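Local coordinates for biotin binding protein A (Gallus gallus, PDB 2C1S) that binds biotin and related ligands such as biotin-D-sulfoxide, held in a pocket at one end of an avidin-family beta-barrel, at residues 32-37 with 70-75. Numbering follows the deposited sequence.
Sequences GSYQTA and VQWQFA. With BSO (biotin-D-sulfoxide), chain C.
Tyr-34 and Trp-72 meet with their ring planes at 90° and their six-membered rings centred 5.4 Å apart. The closest atoms are Tyr-34 CD2 and Trp-72 CH2, 3.4 Å from each other, and the tyrosine carbon lies at the indole edge, near its plane. With CG anti to the backbone N (chi1 -159°), the phenol reaches past the indole to the ligand, and its OH donates a 2.7 Å hydrogen bond to the ureido oxygen O3 of biotin-D-sulfoxide. Thr-36 divides its branches: CG2 packs 3.5 Å from Trp-72 CZ3 and also touches Phe-74 CZ, whereas OG1 accepts from ligand N2 at 2.8 Å in a nearly straight bond (171°). That same OG1 is hydrogen-bonded to Val-38 O, which is likely to hold the hydroxyl in place as an acceptor for N2. The indole is sandwiched: ligand C9 sits 3.5 Å above the ring plane, over its centre, while Val-70 CG1 covers the opposite face toward the rim. A bond from NE1 to Thr-79 OG1 steadies the indole. Were Trp-72 an alanine, the valeryl chain would probably lose its flat wall, Tyr-34 the indole edge it meets and Thr-36 CG2 the ring carbons it touches. Direct contact between 32-37 and 70-75 is apolar and lies largely where the chain leaves strands 29-35 and 66-71; the ligand bridges the two sides. Chemically the work is split: hydroxyls from 32-37 meet the ureido oxygen and one of its two N-H groups, Ser-17 and Asn-120 also bond to the ligand, and aromatic carbon from 70-75 lines the aliphatic tail.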
ATOM      1  N   GLY A  32      23.124   4.881  -6.444  1.00 23.52           N
ATOM      2  CA  GLY A  32      22.701   5.280  -7.762  1.00 22.46           C
ATOM      3  C   GLY A  32      22.131   6.665  -7.805  1.00 22.04           C
ATOM      4  O   GLY A  32      22.241   7.424  -6.848  1.00 20.70           O
ATOM      5  N   SER A  33      21.497   7.010  -8.921  1.00 20.95           N
ATOM      6  CA  SER A  33      20.814   8.293  -9.041  1.00 20.78           C
ATOM      7  C   SER A  33      19.444   8.100  -9.691  1.00 20.24           C
ATOM      8  O   SER A  33      19.243   7.137 -10.443  1.00 20.07           O
ATOM      9  CB  SER A  33      21.648   9.305  -9.846  1.00 22.50           C
ATOM     10  OG  SER A  33      21.966   8.744 -11.110  1.00 25.73           O
ATOM     11  N   TYR A  34      18.526   9.015  -9.410  1.00 19.62           N
ATOM     12  CA  TYR A  34      17.133   8.876  -9.841  1.00 19.78           C
ATOM     13  C   TYR A  34      16.646  10.205 -10.341  1.00 20.37           C
ATOM     14  O   TYR A  34      16.666  11.211  -9.599  1.00 21.68           O
ATOM     15  CB  TYR A  34      16.243   8.403  -8.653  1.00 19.30           C
ATOM     16  CG  TYR A  34      14.940   7.768  -9.103  1.00 17.12           C
ATOM     17  CD1 TYR A  34      14.814   6.381  -9.122  1.00 18.72           C
ATOM     18  CD2 TYR A  34      13.864   8.547  -9.552  1.00 16.83           C
ATOM     19  CE1 TYR A  34      13.642   5.768  -9.571  1.00 16.47           C
ATOM     20  CE2 TYR A  34      12.638   7.947 -10.006  1.00 17.61           C
ATOM     21  CZ  TYR A  34      12.558   6.537 -10.003  1.00 19.65           C
ATOM     22  OH  TYR A  34      11.413   5.864 -10.427  1.00 18.08           O
ATOM     23  N   GLN A  35      16.238  10.225 -11.614  1.00 20.85           N
ATOM     24  CA  GLN A  35      15.698  11.406 -12.259  1.00 21.22           C
ATOM     25  C   GLN A  35      14.202  11.215 -12.541  1.00 21.04           C
ATOM     26  O   GLN A  35      13.797  10.681 -13.604  1.00 21.18           O
ATOM     27  CB  GLN A  35      16.428  11.666 -13.581  1.00 21.00           C
ATOM     28  CG  GLN A  35      16.028  12.980 -14.241  1.00 24.26           C
ATOM     29  CD  GLN A  35      16.610  14.206 -13.527  1.00 28.72           C
ATOM     30  OE1 GLN A  35      17.770  14.197 -13.110  1.00 32.19           O
ATOM     31  NE2 GLN A  35      15.810  15.258 -13.392  1.00 30.96           N
ATOM     32  N   THR A  36      13.374  11.647 -11.605  1.00 20.53           N
ATOM     33  CA  THR A  36      11.940  11.435 -11.766  1.00 19.57           C
ATOM     34  C   THR A  36      11.356  12.378 -12.810  1.00 20.76           C
ATOM     35  O   THR A  36      11.776  13.541 -12.909  1.00 21.71           O
ATOM     36  CB  THR A  36      11.187  11.524 -10.376  1.00 19.68           C
ATOM     37  OG1 THR A  36       9.795  11.323 -10.594  1.00 16.69           O
ATOM     38  CG2 THR A  36      11.377  12.878  -9.698  1.00 18.61           C
ATOM     39  N   ALA A  37      10.410  11.885 -13.619  1.00 20.93           N
ATOM     40  CA  ALA A  37       9.728  12.713 -14.621  1.00 21.07           C
ATOM     41  C   ALA A  37       8.615  13.544 -14.029  1.00 21.26           C
ATOM     42  O   ALA A  37       8.163  14.523 -14.644  1.00 21.48           O
ATOM     43  CB  ALA A  37       9.181  11.838 -15.744  1.00 21.02           C
ATOM     44  N   VAL A  70      15.119   6.579  -2.121  1.00 16.77           N
ATOM     45  CA  VAL A  70      15.483   7.803  -2.832  1.00 17.48           C
ATOM     46  C   VAL A  70      15.354   9.075  -1.980  1.00 18.33           C
ATOM     47  O   VAL A  70      14.251   9.444  -1.548  1.00 18.51           O
ATOM     48  CB  VAL A  70      14.677   7.984  -4.113  1.00 17.14           C
ATOM     49  CG1 VAL A  70      15.147   9.246  -4.845  1.00 17.84           C
ATOM     50  CG2 VAL A  70      14.716   6.679  -4.974  1.00 15.99           C
ATOM     51  N   GLN A  71      16.477   9.779  -1.815  1.00 18.82           N
ATOM     52  CA  GLN A  71      16.512  11.017  -1.037  1.00 21.04           C
ATOM     53  C   GLN A  71      16.377  12.220  -1.973  1.00 21.44           C
ATOM     54  O   GLN A  71      17.379  12.760  -2.469  1.00 22.48           O
ATOM     55  CB  GLN A  71      17.827  11.041  -0.246  1.00 21.58           C
ATOM     56  CG  GLN A  71      18.031  12.164   0.782  1.00 21.30           C
ATOM     57  CD  GLN A  71      19.521  12.328   1.071  1.00 24.94           C
ATOM     58  OE1 GLN A  71      20.249  12.796   0.201  1.00 30.05           O
ATOM     59  NE2 GLN A  71      19.984  11.903   2.277  1.00 25.39           N
ATOM     60  N   TRP A  72      15.135  12.621  -2.237  1.00 21.47           N
ATOM     61  CA  TRP A  72      14.825  13.662  -3.218  1.00 21.95           C
ATOM     62  C   TRP A  72      15.528  14.937  -2.839  1.00 23.14           C
ATOM     63  O   TRP A  72      15.467  15.356  -1.688  1.00 23.79           O
ATOM     64  CB  TRP A  72      13.317  13.910  -3.303  1.00 21.15           C
ATOM     65  CG  TRP A  72      12.574  12.647  -3.641  1.00 20.97           C
ATOM     66  CD1 TRP A  72      11.768  11.937  -2.805  1.00 18.79           C
ATOM     67  CD2 TRP A  72      12.608  11.914  -4.895  1.00 21.47           C
ATOM     68  NE1 TRP A  72      11.272  10.822  -3.458  1.00 18.39           N
ATOM     69  CE2 TRP A  72      11.774  10.777  -4.733  1.00 19.35           C
ATOM     70  CE3 TRP A  72      13.245  12.114  -6.131  1.00 20.61           C
ATOM     71  CZ2 TRP A  72      11.556   9.848  -5.765  1.00 18.82           C
ATOM     72  CZ3 TRP A  72      13.017  11.200  -7.163  1.00 19.88           C
ATOM     73  CH2 TRP A  72      12.182  10.076  -6.975  1.00 20.79           C
ATOM     74  N   GLN A  73      16.185  15.554  -3.817  1.00 24.56           N
ATOM     75  CA  GLN A  73      16.994  16.755  -3.557  1.00 25.53           C
ATOM     76  C   GLN A  73      16.181  18.038  -3.652  1.00 25.76           C
ATOM     77  O   GLN A  73      16.665  19.119  -3.313  1.00 27.29           O
ATOM     78  CB  GLN A  73      18.205  16.803  -4.491  1.00 25.35           C
ATOM     79  CG  GLN A  73      19.149  15.646  -4.267  1.00 24.99           C
ATOM     80  CD  GLN A  73      19.799  15.662  -2.887  1.00 29.47           C
ATOM     81  OE1 GLN A  73      20.671  16.482  -2.621  1.00 29.06           O
ATOM     82  NE2 GLN A  73      19.383  14.742  -2.009  1.00 28.99           N
ATOM     83  N   PHE A  74      14.931  17.916  -4.078  1.00 25.44           N
ATOM     84  CA  PHE A  74      14.110  19.066  -4.360  1.00 24.95           C
ATOM     85  C   PHE A  74      12.798  18.979  -3.567  1.00 24.67           C
ATOM     86  O   PHE A  74      11.886  19.763  -3.804  1.00 25.60           O
ATOM     87  CB  PHE A  74      13.795  19.099  -5.844  1.00 25.73           C
ATOM     88  CG  PHE A  74      13.115  17.849  -6.332  1.00 25.30           C
ATOM     89  CD1 PHE A  74      11.722  17.791  -6.425  1.00 25.76           C
ATOM     90  CD2 PHE A  74      13.866  16.720  -6.657  1.00 25.80           C
ATOM     91  CE1 PHE A  74      11.095  16.623  -6.839  1.00 23.36           C
ATOM     92  CE2 PHE A  74      13.245  15.571  -7.082  1.00 25.57           C
ATOM     93  CZ  PHE A  74      11.858  15.521  -7.165  1.00 23.53           C
ATOM     94  N   ALA A  75      12.713  18.002  -2.666  1.00 23.97           N
ATOM     95  CA  ALA A  75      11.511  17.790  -1.849  1.00 22.92           C
ATOM     96  C   ALA A  75      11.850  17.224  -0.474  1.00 22.31           C
ATOM     97  O   ALA A  75      12.915  16.630  -0.288  1.00 22.86           O
ATOM     98  CB  ALA A  75      10.514  16.880  -2.586  1.00 22.64           C
TER
HETATM   99  C11 BSO C1125       7.855  14.280  -4.513  1.00 18.16           C
HETATM  100  O11 BSO C1125       7.169  14.776  -5.437  1.00 21.03           O
HETATM  101  O12 BSO C1125       7.543  14.334  -3.309  1.00 17.81           O
HETATM  102  C10 BSO C1125       9.188  13.574  -4.843  1.00 16.32           C
HETATM  103  C9  BSO C1125       9.269  12.877  -6.222  1.00 16.64           C
HETATM  104  C8  BSO C1125       8.447  11.594  -6.177  1.00 17.13           C
HETATM  105  C7  BSO C1125       8.332  11.000  -7.596  1.00 16.97           C
HETATM  106  C2  BSO C1125       7.468   9.720  -7.540  1.00 15.45           C
HETATM  107  S1  BSO C1125       8.231   8.333  -6.683  1.00 18.39           S
HETATM  108  C6  BSO C1125       7.010   7.146  -7.312  1.00 17.75           C
HETATM  109  C5  BSO C1125       6.733   7.591  -8.761  1.00 18.18           C
HETATM  110  N1  BSO C1125       7.681   6.912  -9.656  1.00 17.23           N
HETATM  111  C3  BSO C1125       8.491   7.803 -10.240  1.00 17.27           C
HETATM  112  O3  BSO C1125       9.346   7.454 -11.059  1.00 18.64           O
HETATM  113  N2  BSO C1125       8.242   9.073  -9.894  1.00 16.55           N
HETATM  114  C4  BSO C1125       7.096   9.106  -8.934  1.00 15.41           C
HETATM  115  O10 BSO C1125       7.931   8.570  -5.228  1.00 21.82           O